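Local atomic coordinates of SusD superfamily protein (Bacteroides fragilis, PDB entry 3L22), a protein that probably helps capture glycans at the outer membrane, as other SusD-family proteins do, and is seen to bind zinc ions. Residues 43-48 / 82-87; 130-135 / 170-175; 210-215 / 331-336. All coordinates share one frame; numbering follows the deposited sequence. Where two conformers were deposited one is given.

Contact 1 of 3, residues 43-48 / 82-87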
# COMPACT_ATOMS: atom_id res chain seq x y z
N GLY A 43 8.17 -5.71 3.84
CA GLY A 43 9.51 -5.12 3.96
C GLY A 43 9.82 -4.09 2.88
O GLY A 43 9.15 -3.03 2.80
N LYS A 44 10.83 -4.39 2.07
CA LYS A 44 11.39 -3.39 1.16
C LYS A 44 10.40 -2.84 0.13
O LYS A 44 10.51 -1.66 -0.23
CB LYS A 44 12.65 -3.94 0.44
CG LYS A 44 13.89 -4.00 1.37
CD LYS A 44 15.16 -4.50 0.69
CE LYS A 44 15.70 -3.49 -0.33
NZ LYS A 44 16.83 -4.05 -1.04
N SER A 45 9.47 -3.65 -0.38
CA SER A 45 8.51 -3.16 -1.40
C SER A 45 7.44 -2.24 -0.84
O SER A 45 6.90 -1.38 -1.56
CB SER A 45 7.94 -4.31 -2.25
OG SER A 45 9.01 -4.98 -2.94
N TYR A 46 7.19 -2.31 0.47
CA TYR A 46 6.36 -1.31 1.12
C TYR A 46 7.15 -0.03 1.33
O TYR A 46 6.66 1.06 1.05
CB TYR A 46 5.92 -1.86 2.46
CG TYR A 46 4.95 -1.10 3.36
CD1 TYR A 46 3.59 -1.28 3.25
CD2 TYR A 46 5.41 -0.28 4.36
CE1 TYR A 46 2.69 -0.67 4.12
CE2 TYR A 46 4.54 0.35 5.25
CZ TYR A 46 3.18 0.12 5.14
OH TYR A 46 2.33 0.66 6.06
N LEU A 47 8.38 -0.17 1.81
CA LEU A 47 9.30 0.94 1.96
C LEU A 47 9.51 1.71 0.65
O LEU A 47 9.72 2.92 0.66
CB LEU A 47 10.65 0.46 2.51
CG LEU A 47 10.63 0.09 3.99
CD1 LEU A 47 11.67 -0.99 4.36
CD2 LEU A 47 10.75 1.34 4.85
N VAL A 48 9.46 0.99 -0.48
CA VAL A 48 9.54 1.60 -1.79
C VAL A 48 8.55 2.75 -1.95
O VAL A 48 8.94 3.80 -2.46
CB VAL A 48 9.35 0.55 -2.94
CG1 VAL A 48 8.84 1.22 -4.24
CG2 VAL A 48 10.64 -0.19 -3.13
N ALA A 82 14.04 -6.14 -9.37
CA ALA A 82 14.05 -7.57 -9.56
C ALA A 82 13.27 -8.30 -8.46
O ALA A 82 12.47 -9.22 -8.74
CB ALA A 82 15.51 -8.08 -9.61
N ASP A 83 13.46 -7.88 -7.23
CA ASP A 83 12.78 -8.52 -6.12
C ASP A 83 11.28 -8.26 -6.10
O ASP A 83 10.52 -9.18 -5.89
CB ASP A 83 13.35 -8.11 -4.77
CG ASP A 83 14.82 -8.56 -4.56
OD1 ASP A 83 15.37 -9.39 -5.33
OD2 ASP A 83 15.42 -8.03 -3.59
N THR A 84 10.87 -7.01 -6.32
CA THR A 84 9.45 -6.71 -6.33
C THR A 84 8.76 -7.54 -7.41
O THR A 84 7.72 -8.15 -7.17
CB THR A 84 9.19 -5.22 -6.59
OG1 THR A 84 9.77 -4.46 -5.51
CG2 THR A 84 7.67 -4.96 -6.71
N TRP A 85 9.36 -7.55 -8.60
CA TRP A 85 8.85 -8.31 -9.74
C TRP A 85 8.77 -9.82 -9.44
O TRP A 85 7.70 -10.43 -9.53
CB TRP A 85 9.74 -8.07 -10.97
CG TRP A 85 9.15 -8.58 -12.23
CD1 TRP A 85 9.30 -9.82 -12.75
CD2 TRP A 85 8.30 -7.85 -13.14
NE1 TRP A 85 8.58 -9.93 -13.91
CE2 TRP A 85 7.97 -8.74 -14.18
CE3 TRP A 85 7.77 -6.56 -13.16
CZ2 TRP A 85 7.15 -8.37 -15.25
CZ3 TRP A 85 6.97 -6.19 -14.22
CH2 TRP A 85 6.68 -7.10 -15.27
N THR A 86 9.92 -10.41 -9.11
CA THR A 86 10.00 -11.82 -8.86
C THR A 86 9.03 -12.25 -7.76
O THR A 86 8.28 -13.19 -7.98
CB THR A 86 11.43 -12.22 -8.49
OG1 THR A 86 12.29 -11.88 -9.59
CG2 THR A 86 11.56 -13.75 -8.22
N TYR A 87 8.98 -11.54 -6.63
CA TYR A 87 8.15 -12.03 -5.51
C TYR A 87 6.66 -11.72 -5.66
O TYR A 87 5.85 -12.51 -5.18
CB TYR A 87 8.75 -11.65 -4.13
CG TYR A 87 10.01 -12.47 -3.94
CD1 TYR A 87 11.24 -12.01 -4.37
CD2 TYR A 87 9.94 -13.75 -3.42
CE1 TYR A 87 12.37 -12.80 -4.27
CE2 TYR A 87 11.05 -14.55 -3.34
CZ TYR A 87 12.25 -14.06 -3.75
OH TYR A 87 13.35 -14.84 -3.64
O HOH W 1 14.40 -5.70 -2.40
O HOH W 2 17.43 -6.98 -2.00
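Ser45 and Thr84 mark the nearest approach of two helices, the opening turn of helix 44-52 and the early part of helix 79-103, with their CA atoms 6.1 Å apart. Direct contact across the pair narrows to these two residues, both buried, and each aims its side chain at the other helix. Their hydroxyls meet in the middle, Ser45 OG standing 2.7 Å from Thr84 OG1. Thr84 OG1 gives its own proton to Glu80 O, one turn back in its helix. It can accept from Ser45, whose proton has another acceptor within reach, so that bond is not certain. The torsion of Thr84 (chi1 -62°) sets OG1 beside its backbone N, where it can face both Ser45 and that carbonyl. It also leaves the methyl CG2 anti to the N, where it packs on Leu131 and Leu134.

Next to this hydroxyl pair the helices are joined through water. Lys44 NZ lies 4.9 Å from Asp83 OD2, too far for a direct ion pair, and two waters fill in between them. Each donates to Asp83 OD2 at 2.8 Å. One accepts from Lys44 NZ at 3.1 Å, the other more weakly. The ammonium also bonds Val64 O, while Lys38 offers Asp83 a long, weak ion pair.

Gly43 stands at the N-cap position of helix 44-52, and its carbonyl O starts the helical pattern by accepting from Leu47 N; Ser39 OG bonds Lys44 N. The result is close helix-helix packing through small polar side chains, with a solvated charge pair alongside. It belongs to the largely helical scaffold of a SusD-family protein, consistent with the family's place in the TPR clan.

Contact 2 of 3, residues 130-135 / 170-175. With ZN (zinc ion), chain H.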
# COMPACT_ATOMS: atom_id res chain seq x y z
N TYR A 130 -0.11 -3.22 -6.54
CA TYR A 130 1.20 -2.64 -6.30
C TYR A 130 2.09 -2.59 -7.57
O TYR A 130 2.74 -1.57 -7.81
CB TYR A 130 1.89 -3.32 -5.11
CG TYR A 130 1.26 -2.94 -3.77
CD1 TYR A 130 1.25 -1.62 -3.35
CD2 TYR A 130 0.72 -3.91 -2.94
CE1 TYR A 130 0.71 -1.27 -2.12
CE2 TYR A 130 0.17 -3.58 -1.72
CZ TYR A 130 0.18 -2.26 -1.30
OH TYR A 130 -0.36 -1.91 -0.10
N LEU A 131 2.05 -3.62 -8.41
CA LEU A 131 2.77 -3.58 -9.68
C LEU A 131 2.25 -2.42 -10.57
O LEU A 131 3.04 -1.71 -11.21
CB LEU A 131 2.65 -4.90 -10.43
CG LEU A 131 3.25 -6.18 -9.82
CD1 LEU A 131 2.89 -7.37 -10.70
CD2 LEU A 131 4.80 -6.00 -9.66
N ASN A 132 0.95 -2.16 -10.50
CA ASN A 132 0.32 -1.14 -11.34
C ASN A 132 0.69 0.27 -10.88
O ASN A 132 0.37 1.23 -11.57
CB ASN A 132 -1.22 -1.27 -11.33
CG ASN A 132 -1.85 -1.09 -12.71
OD1 ASN A 132 -1.21 -1.34 -13.73
ND2 ASN A 132 -3.13 -0.66 -12.73
N ASN A 133 1.28 0.39 -9.70
CA ASN A 133 1.75 1.67 -9.17
C ASN A 133 3.27 1.83 -9.19
O ASN A 133 3.81 2.75 -8.53
CB ASN A 133 1.20 1.86 -7.75
CG ASN A 133 -0.25 2.26 -7.75
OD1 ASN A 133 -0.56 3.44 -7.99
ND2 ASN A 133 -1.16 1.30 -7.50
N LEU A 134 3.95 1.02 -10.02
CA LEU A 134 5.40 1.12 -10.26
C LEU A 134 5.77 1.19 -11.75
O LEU A 134 6.54 2.07 -12.15
CB LEU A 134 6.15 -0.02 -9.59
CG LEU A 134 6.14 0.02 -8.06
CD1 LEU A 134 6.58 -1.33 -7.47
CD2 LEU A 134 7.01 1.21 -7.56
N TYR A 135 5.21 0.31 -12.57
CA TYR A 135 5.64 0.11 -13.95
C TYR A 135 4.97 1.01 -15.01
O TYR A 135 5.65 1.51 -15.86
CB TYR A 135 5.59 -1.38 -14.28
CG TYR A 135 6.54 -2.15 -13.37
CD1 TYR A 135 7.93 -2.18 -13.63
CD2 TYR A 135 6.09 -2.79 -12.22
CE1 TYR A 135 8.83 -2.84 -12.78
CE2 TYR A 135 6.99 -3.44 -11.36
CZ TYR A 135 8.34 -3.48 -11.64
OH TYR A 135 9.19 -4.15 -10.79
N GLN A 170 -6.25 -2.07 -18.08
CA GLN A 170 -6.59 -3.51 -18.08
C GLN A 170 -6.26 -4.16 -16.75
O GLN A 170 -7.00 -5.04 -16.26
CB GLN A 170 -5.91 -4.25 -19.24
CG GLN A 170 -6.54 -3.99 -20.59
CD GLN A 170 -5.68 -4.47 -21.75
OE1 GLN A 170 -4.43 -4.46 -21.71
NE2 GLN A 170 -6.35 -4.92 -22.80
N ILE A 171 -5.16 -3.73 -16.15
CA ILE A 171 -4.76 -4.31 -14.86
C ILE A 171 -5.77 -3.92 -13.79
O ILE A 171 -6.23 -4.78 -13.03
CB ILE A 171 -3.31 -3.93 -14.47
CG1 ILE A 171 -2.30 -4.56 -15.43
CG2 ILE A 171 -3.00 -4.34 -13.02
CD1 ILE A 171 -2.24 -6.07 -15.49
N TYR A 172 -6.14 -2.64 -13.75
CA TYR A 172 -7.18 -2.21 -12.84
C TYR A 172 -8.49 -2.95 -13.06
O TYR A 172 -9.19 -3.30 -12.09
CB TYR A 172 -7.44 -0.71 -12.91
CG TYR A 172 -6.41 0.16 -12.23
CD1 TYR A 172 -5.89 -0.15 -10.97
CD2 TYR A 172 -5.99 1.35 -12.81
CE1 TYR A 172 -4.96 0.70 -10.33
CE2 TYR A 172 -5.05 2.16 -12.18
CZ TYR A 172 -4.56 1.85 -10.96
OH TYR A 172 -3.64 2.68 -10.35
N GLU A 173 -8.84 -3.19 -14.31
CA GLU A 173 -10.12 -3.85 -14.63
C GLU A 173 -10.11 -5.29 -14.16
O GLU A 173 -11.13 -5.78 -13.67
CB GLU A 173 -10.42 -3.74 -16.13
CG GLU A 173 -10.93 -2.32 -16.51
CD GLU A 173 -10.94 -2.02 -18.00
OE1 GLU A 173 -10.18 -2.67 -18.79
OE2 GLU A 173 -11.72 -1.11 -18.39
N HIS A 174 -8.96 -5.95 -14.24
CA HIS A 174 -8.86 -7.31 -13.73
C HIS A 174 -8.92 -7.33 -12.18
O HIS A 174 -9.60 -8.17 -11.58
CB HIS A 174 -7.62 -8.08 -14.19
CG HIS A 174 -7.49 -9.35 -13.44
ND1 HIS A 174 -8.27 -10.43 -13.74
CD2 HIS A 174 -6.87 -9.64 -12.28
CE1 HIS A 174 -8.09 -11.37 -12.83
NE2 HIS A 174 -7.25 -10.90 -11.91
N ILE A 175 -8.25 -6.39 -11.55
CA ILE A 175 -8.32 -6.22 -10.09
C ILE A 175 -9.78 -6.10 -9.67
O ILE A 175 -10.19 -6.76 -8.73
CB ILE A 175 -7.50 -5.01 -9.60
CG1 ILE A 175 -6.00 -5.32 -9.76
CG2 ILE A 175 -7.82 -4.67 -8.13
CD1 ILE A 175 -5.06 -4.09 -9.70
ZN ZN H . -9.63 -10.72 -15.40
O HOH W 3 -3.18 3.63 -7.83
O HOH W 4 -10.77 -12.38 -14.48
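Asn132 sets its ND2 squarely over the ring of Tyr172, 3.1 Å above the plane and at its centre. Tyr172 CG, beside its backbone N (chi1 -76°), swings the ring across to this amide. The amide stands steeply on the ring, the two planes 77° apart, so an N-H may well point into the pi face. The other end of the amide lies against Ile171, with Asn132 OD1 3.4 Å from Ile171 CB and Asn132 CG 3.5 Å from Ile171 CG2. Beyond the ring, a water joins Tyr172 OH (2.7 Å) to Asn133 OD1, to which it donates at 2.6 Å.

A second shell holds these groups. Ser147 OG bonds Asn132 OD1, and ND2 bonds Val168 O in the first turn of helix 168-178; Tyr129 O takes Asn133 ND2. Apart from this contact, on another side of the helix, His174 ND1 binds zinc at 2.2 Å, and Asp178 OD2 bonds its NE2.

Helix 113-131 and the residues just after it thus meet helix 168-178 through amides rather than hydrocarbon alone. Both polar ends of the buried Asn132 amide are satisfied, which should resist rotation about its CB-CG bond.

Contact 3 of 3, residues 210-215 / 331-336. With EDO (1,2-ethanediol), chain B.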
# COMPACT_ATOMS: atom_id res chain seq x y z
N VAL A 210 -8.60 1.59 -6.15
CA VAL A 210 -8.58 1.40 -7.57
C VAL A 210 -9.48 2.43 -8.25
O VAL A 210 -9.07 3.07 -9.20
CB VAL A 210 -8.99 -0.04 -7.95
CG1 VAL A 210 -9.29 -0.17 -9.45
CG2 VAL A 210 -7.87 -1.02 -7.53
N TYR A 211 -10.71 2.57 -7.78
CA TYR A 211 -11.60 3.53 -8.40
C TYR A 211 -11.09 4.96 -8.28
O TYR A 211 -11.22 5.73 -9.23
CB TYR A 211 -13.03 3.40 -7.87
CG TYR A 211 -13.85 2.26 -8.47
CD1 TYR A 211 -13.95 2.07 -9.85
CD2 TYR A 211 -14.58 1.39 -7.65
CE1 TYR A 211 -14.75 1.07 -10.40
CE2 TYR A 211 -15.38 0.38 -8.20
CZ TYR A 211 -15.44 0.22 -9.56
OH TYR A 211 -16.24 -0.75 -10.12
N MSE A 212 -10.45 5.32 -7.18
CA MSE A 212 -9.83 6.67 -7.10
C MSE A 212 -8.76 6.88 -8.15
O MSE A 212 -8.67 7.97 -8.75
CB MSE A 212 -9.26 6.94 -5.71
CG MSE A 212 -10.34 7.09 -4.69
SE MSE A 212 -9.59 7.26 -2.90
CE MSE A 212 -9.02 8.99 -2.92
N ALA A 213 -7.96 5.84 -8.41
CA ALA A 213 -6.88 5.93 -9.42
C ALA A 213 -7.48 6.17 -10.82
O ALA A 213 -6.78 6.62 -11.74
CB ALA A 213 -5.99 4.63 -9.38
N MSE A 214 -8.77 5.82 -10.99
CA MSE A 214 -9.47 5.96 -12.26
C MSE A 214 -10.40 7.18 -12.30
O MSE A 214 -11.16 7.36 -13.24
CB MSE A 214 -10.24 4.66 -12.56
CG MSE A 214 -9.37 3.39 -12.52
SE MSE A 214 -10.43 1.76 -12.64
CE MSE A 214 -10.44 1.60 -14.58
N ASN A 215 -10.31 8.03 -11.28
CA ASN A 215 -11.18 9.19 -11.12
C ASN A 215 -12.65 8.83 -11.05
O ASN A 215 -13.46 9.62 -11.38
CB ASN A 215 -10.92 10.25 -12.21
CG ASN A 215 -9.64 11.05 -11.97
OD1 ASN A 215 -8.71 10.60 -11.30
ND2 ASN A 215 -9.61 12.26 -12.51
N LEU A 331 -11.53 7.25 5.86
CA LEU A 331 -12.10 8.60 6.01
C LEU A 331 -11.44 9.66 5.10
O LEU A 331 -12.15 10.45 4.48
CB LEU A 331 -12.02 9.02 7.50
CG LEU A 331 -12.90 8.19 8.48
CD1 LEU A 331 -12.65 8.59 9.93
CD2 LEU A 331 -14.39 8.27 8.16
N LEU A 332 -10.12 9.67 5.05
CA LEU A 332 -9.42 10.62 4.23
C LEU A 332 -9.57 10.31 2.74
O LEU A 332 -9.62 11.22 1.95
CB LEU A 332 -7.94 10.74 4.63
CG LEU A 332 -7.59 11.39 5.96
CD1 LEU A 332 -6.07 11.41 6.17
CD2 LEU A 332 -8.20 12.80 6.12
N ASP A 333 -9.64 9.03 2.36
CA ASP A 333 -9.91 8.66 0.96
C ASP A 333 -11.33 9.16 0.58
O ASP A 333 -11.52 9.78 -0.47
CB ASP A 333 -9.84 7.13 0.72
CG ASP A 333 -8.38 6.54 0.73
OD1 ASP A 333 -7.42 7.30 0.68
OD2 ASP A 333 -8.24 5.28 0.83
N LEU A 334 -12.32 8.84 1.43
CA LEU A 334 -13.69 9.36 1.23
C LEU A 334 -13.72 10.88 1.16
O LEU A 334 -14.39 11.45 0.32
CB LEU A 334 -14.65 8.83 2.31
CG LEU A 334 -15.07 7.36 2.17
CD1 LEU A 334 -15.84 6.89 3.44
CD2 LEU A 334 -15.90 7.15 0.90
N ALA A 335 -12.95 11.55 2.02
CA ALA A 335 -12.88 13.02 1.96
C ALA A 335 -12.42 13.45 0.57
O ALA A 335 -13.02 14.35 -0.01
CB ALA A 335 -11.91 13.56 3.01
N GLU A 336 -11.36 12.79 0.03
CA GLU A 336 -10.85 13.17 -1.29
C GLU A 336 -11.93 12.93 -2.35
O GLU A 336 -12.14 13.77 -3.22
CB GLU A 336 -9.54 12.44 -1.63
CG GLU A 336 -9.04 12.68 -3.06
CD GLU A 336 -7.71 12.03 -3.34
OE1 GLU A 336 -7.18 11.35 -2.42
OE2 GLU A 336 -7.19 12.17 -4.50
C1 EDO B . -4.94 5.73 -1.26
O1 EDO B . -4.83 5.83 0.15
C2 EDO B . -3.66 5.24 -1.93
O2 EDO B . -3.94 5.38 -3.36
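Met212, built as selenomethionine, pushes its terminal methyl against a carboxylate: CE sits 3.0 Å from Glu336 OE1, so close for carbon and oxygen that the exact placement of the methyl is open to some doubt. CE also lies 3.3 Å from Glu336 CD and 3.7 Å from both Glu336 CG and CB, so the methyl lies along the side chain from CB to OE1, nearest at the carboxylate. A bend at chi3 (77°) turns CE aside from the otherwise extended selenomethionine chain. The selenium itself packs on the neighbouring acid, 3.6 Å from Asp333 CB, and CE comes within 3.6 Å of the Asp333 carbonyl O. One long, polarisable side chain thereby fills the gap between segments 210-215 and 331-336, whose nearest CA atoms, of Met212 and Asp333, are 8.3 Å apart.

The two acids owe their hold to basic groups beyond the contact. Glu336, with CG anti to its N (chi1 174°), reaches out straight and puts OE1 in a salt bridge with Arg401 and OE2 in one with Arg402. Asp333 OD1 pairs with Lys385, and a 1,2-ethanediol, probably from the crystallisation liquor, lies 3.0 Å away through its O1. That diol is also bonded to Lys385, Glu329 and Arg401. Asp333 OD2 comes close to Glu329 OE2, and one of these two acids may carry a proton at least part of the time.

Just past Met212 the helix ends in a Schellman motif, with Asn215 at positive phi and its N bonded to Met212 O. Helix 217-225 follows and lays Trp217 and Ala220 on Met212, while Val210 and Ala213 pack on helix 168-178. On the other partner, Leu331 and Leu334 meet helix 345-359, and Leu332, Ala335 and Glu336 touch helix 374-388.

In the fold
Running from the N terminus, the chain closes three loops in series, none crossing or lying within another. Contact 1 brings helix 79-103 back to helix 44-52 after 33 residues. Contact 2 returns helix 168-178 to the end of helix 113-131 across 34 mostly non-helical residues, and contact 3 spans 115 residues to join helix 200-213 to helix 327-339. Contact 2 is the bridge: Trp85 and Val48 of contact 1 pack on its Tyr135 and Leu134, and Val210 and Ala213 of contact 3 on its Ile175 and Tyr172. Contacts 1 and 3 lie on opposite sides of the chain's centre, their nearest atoms about 13 Å apart.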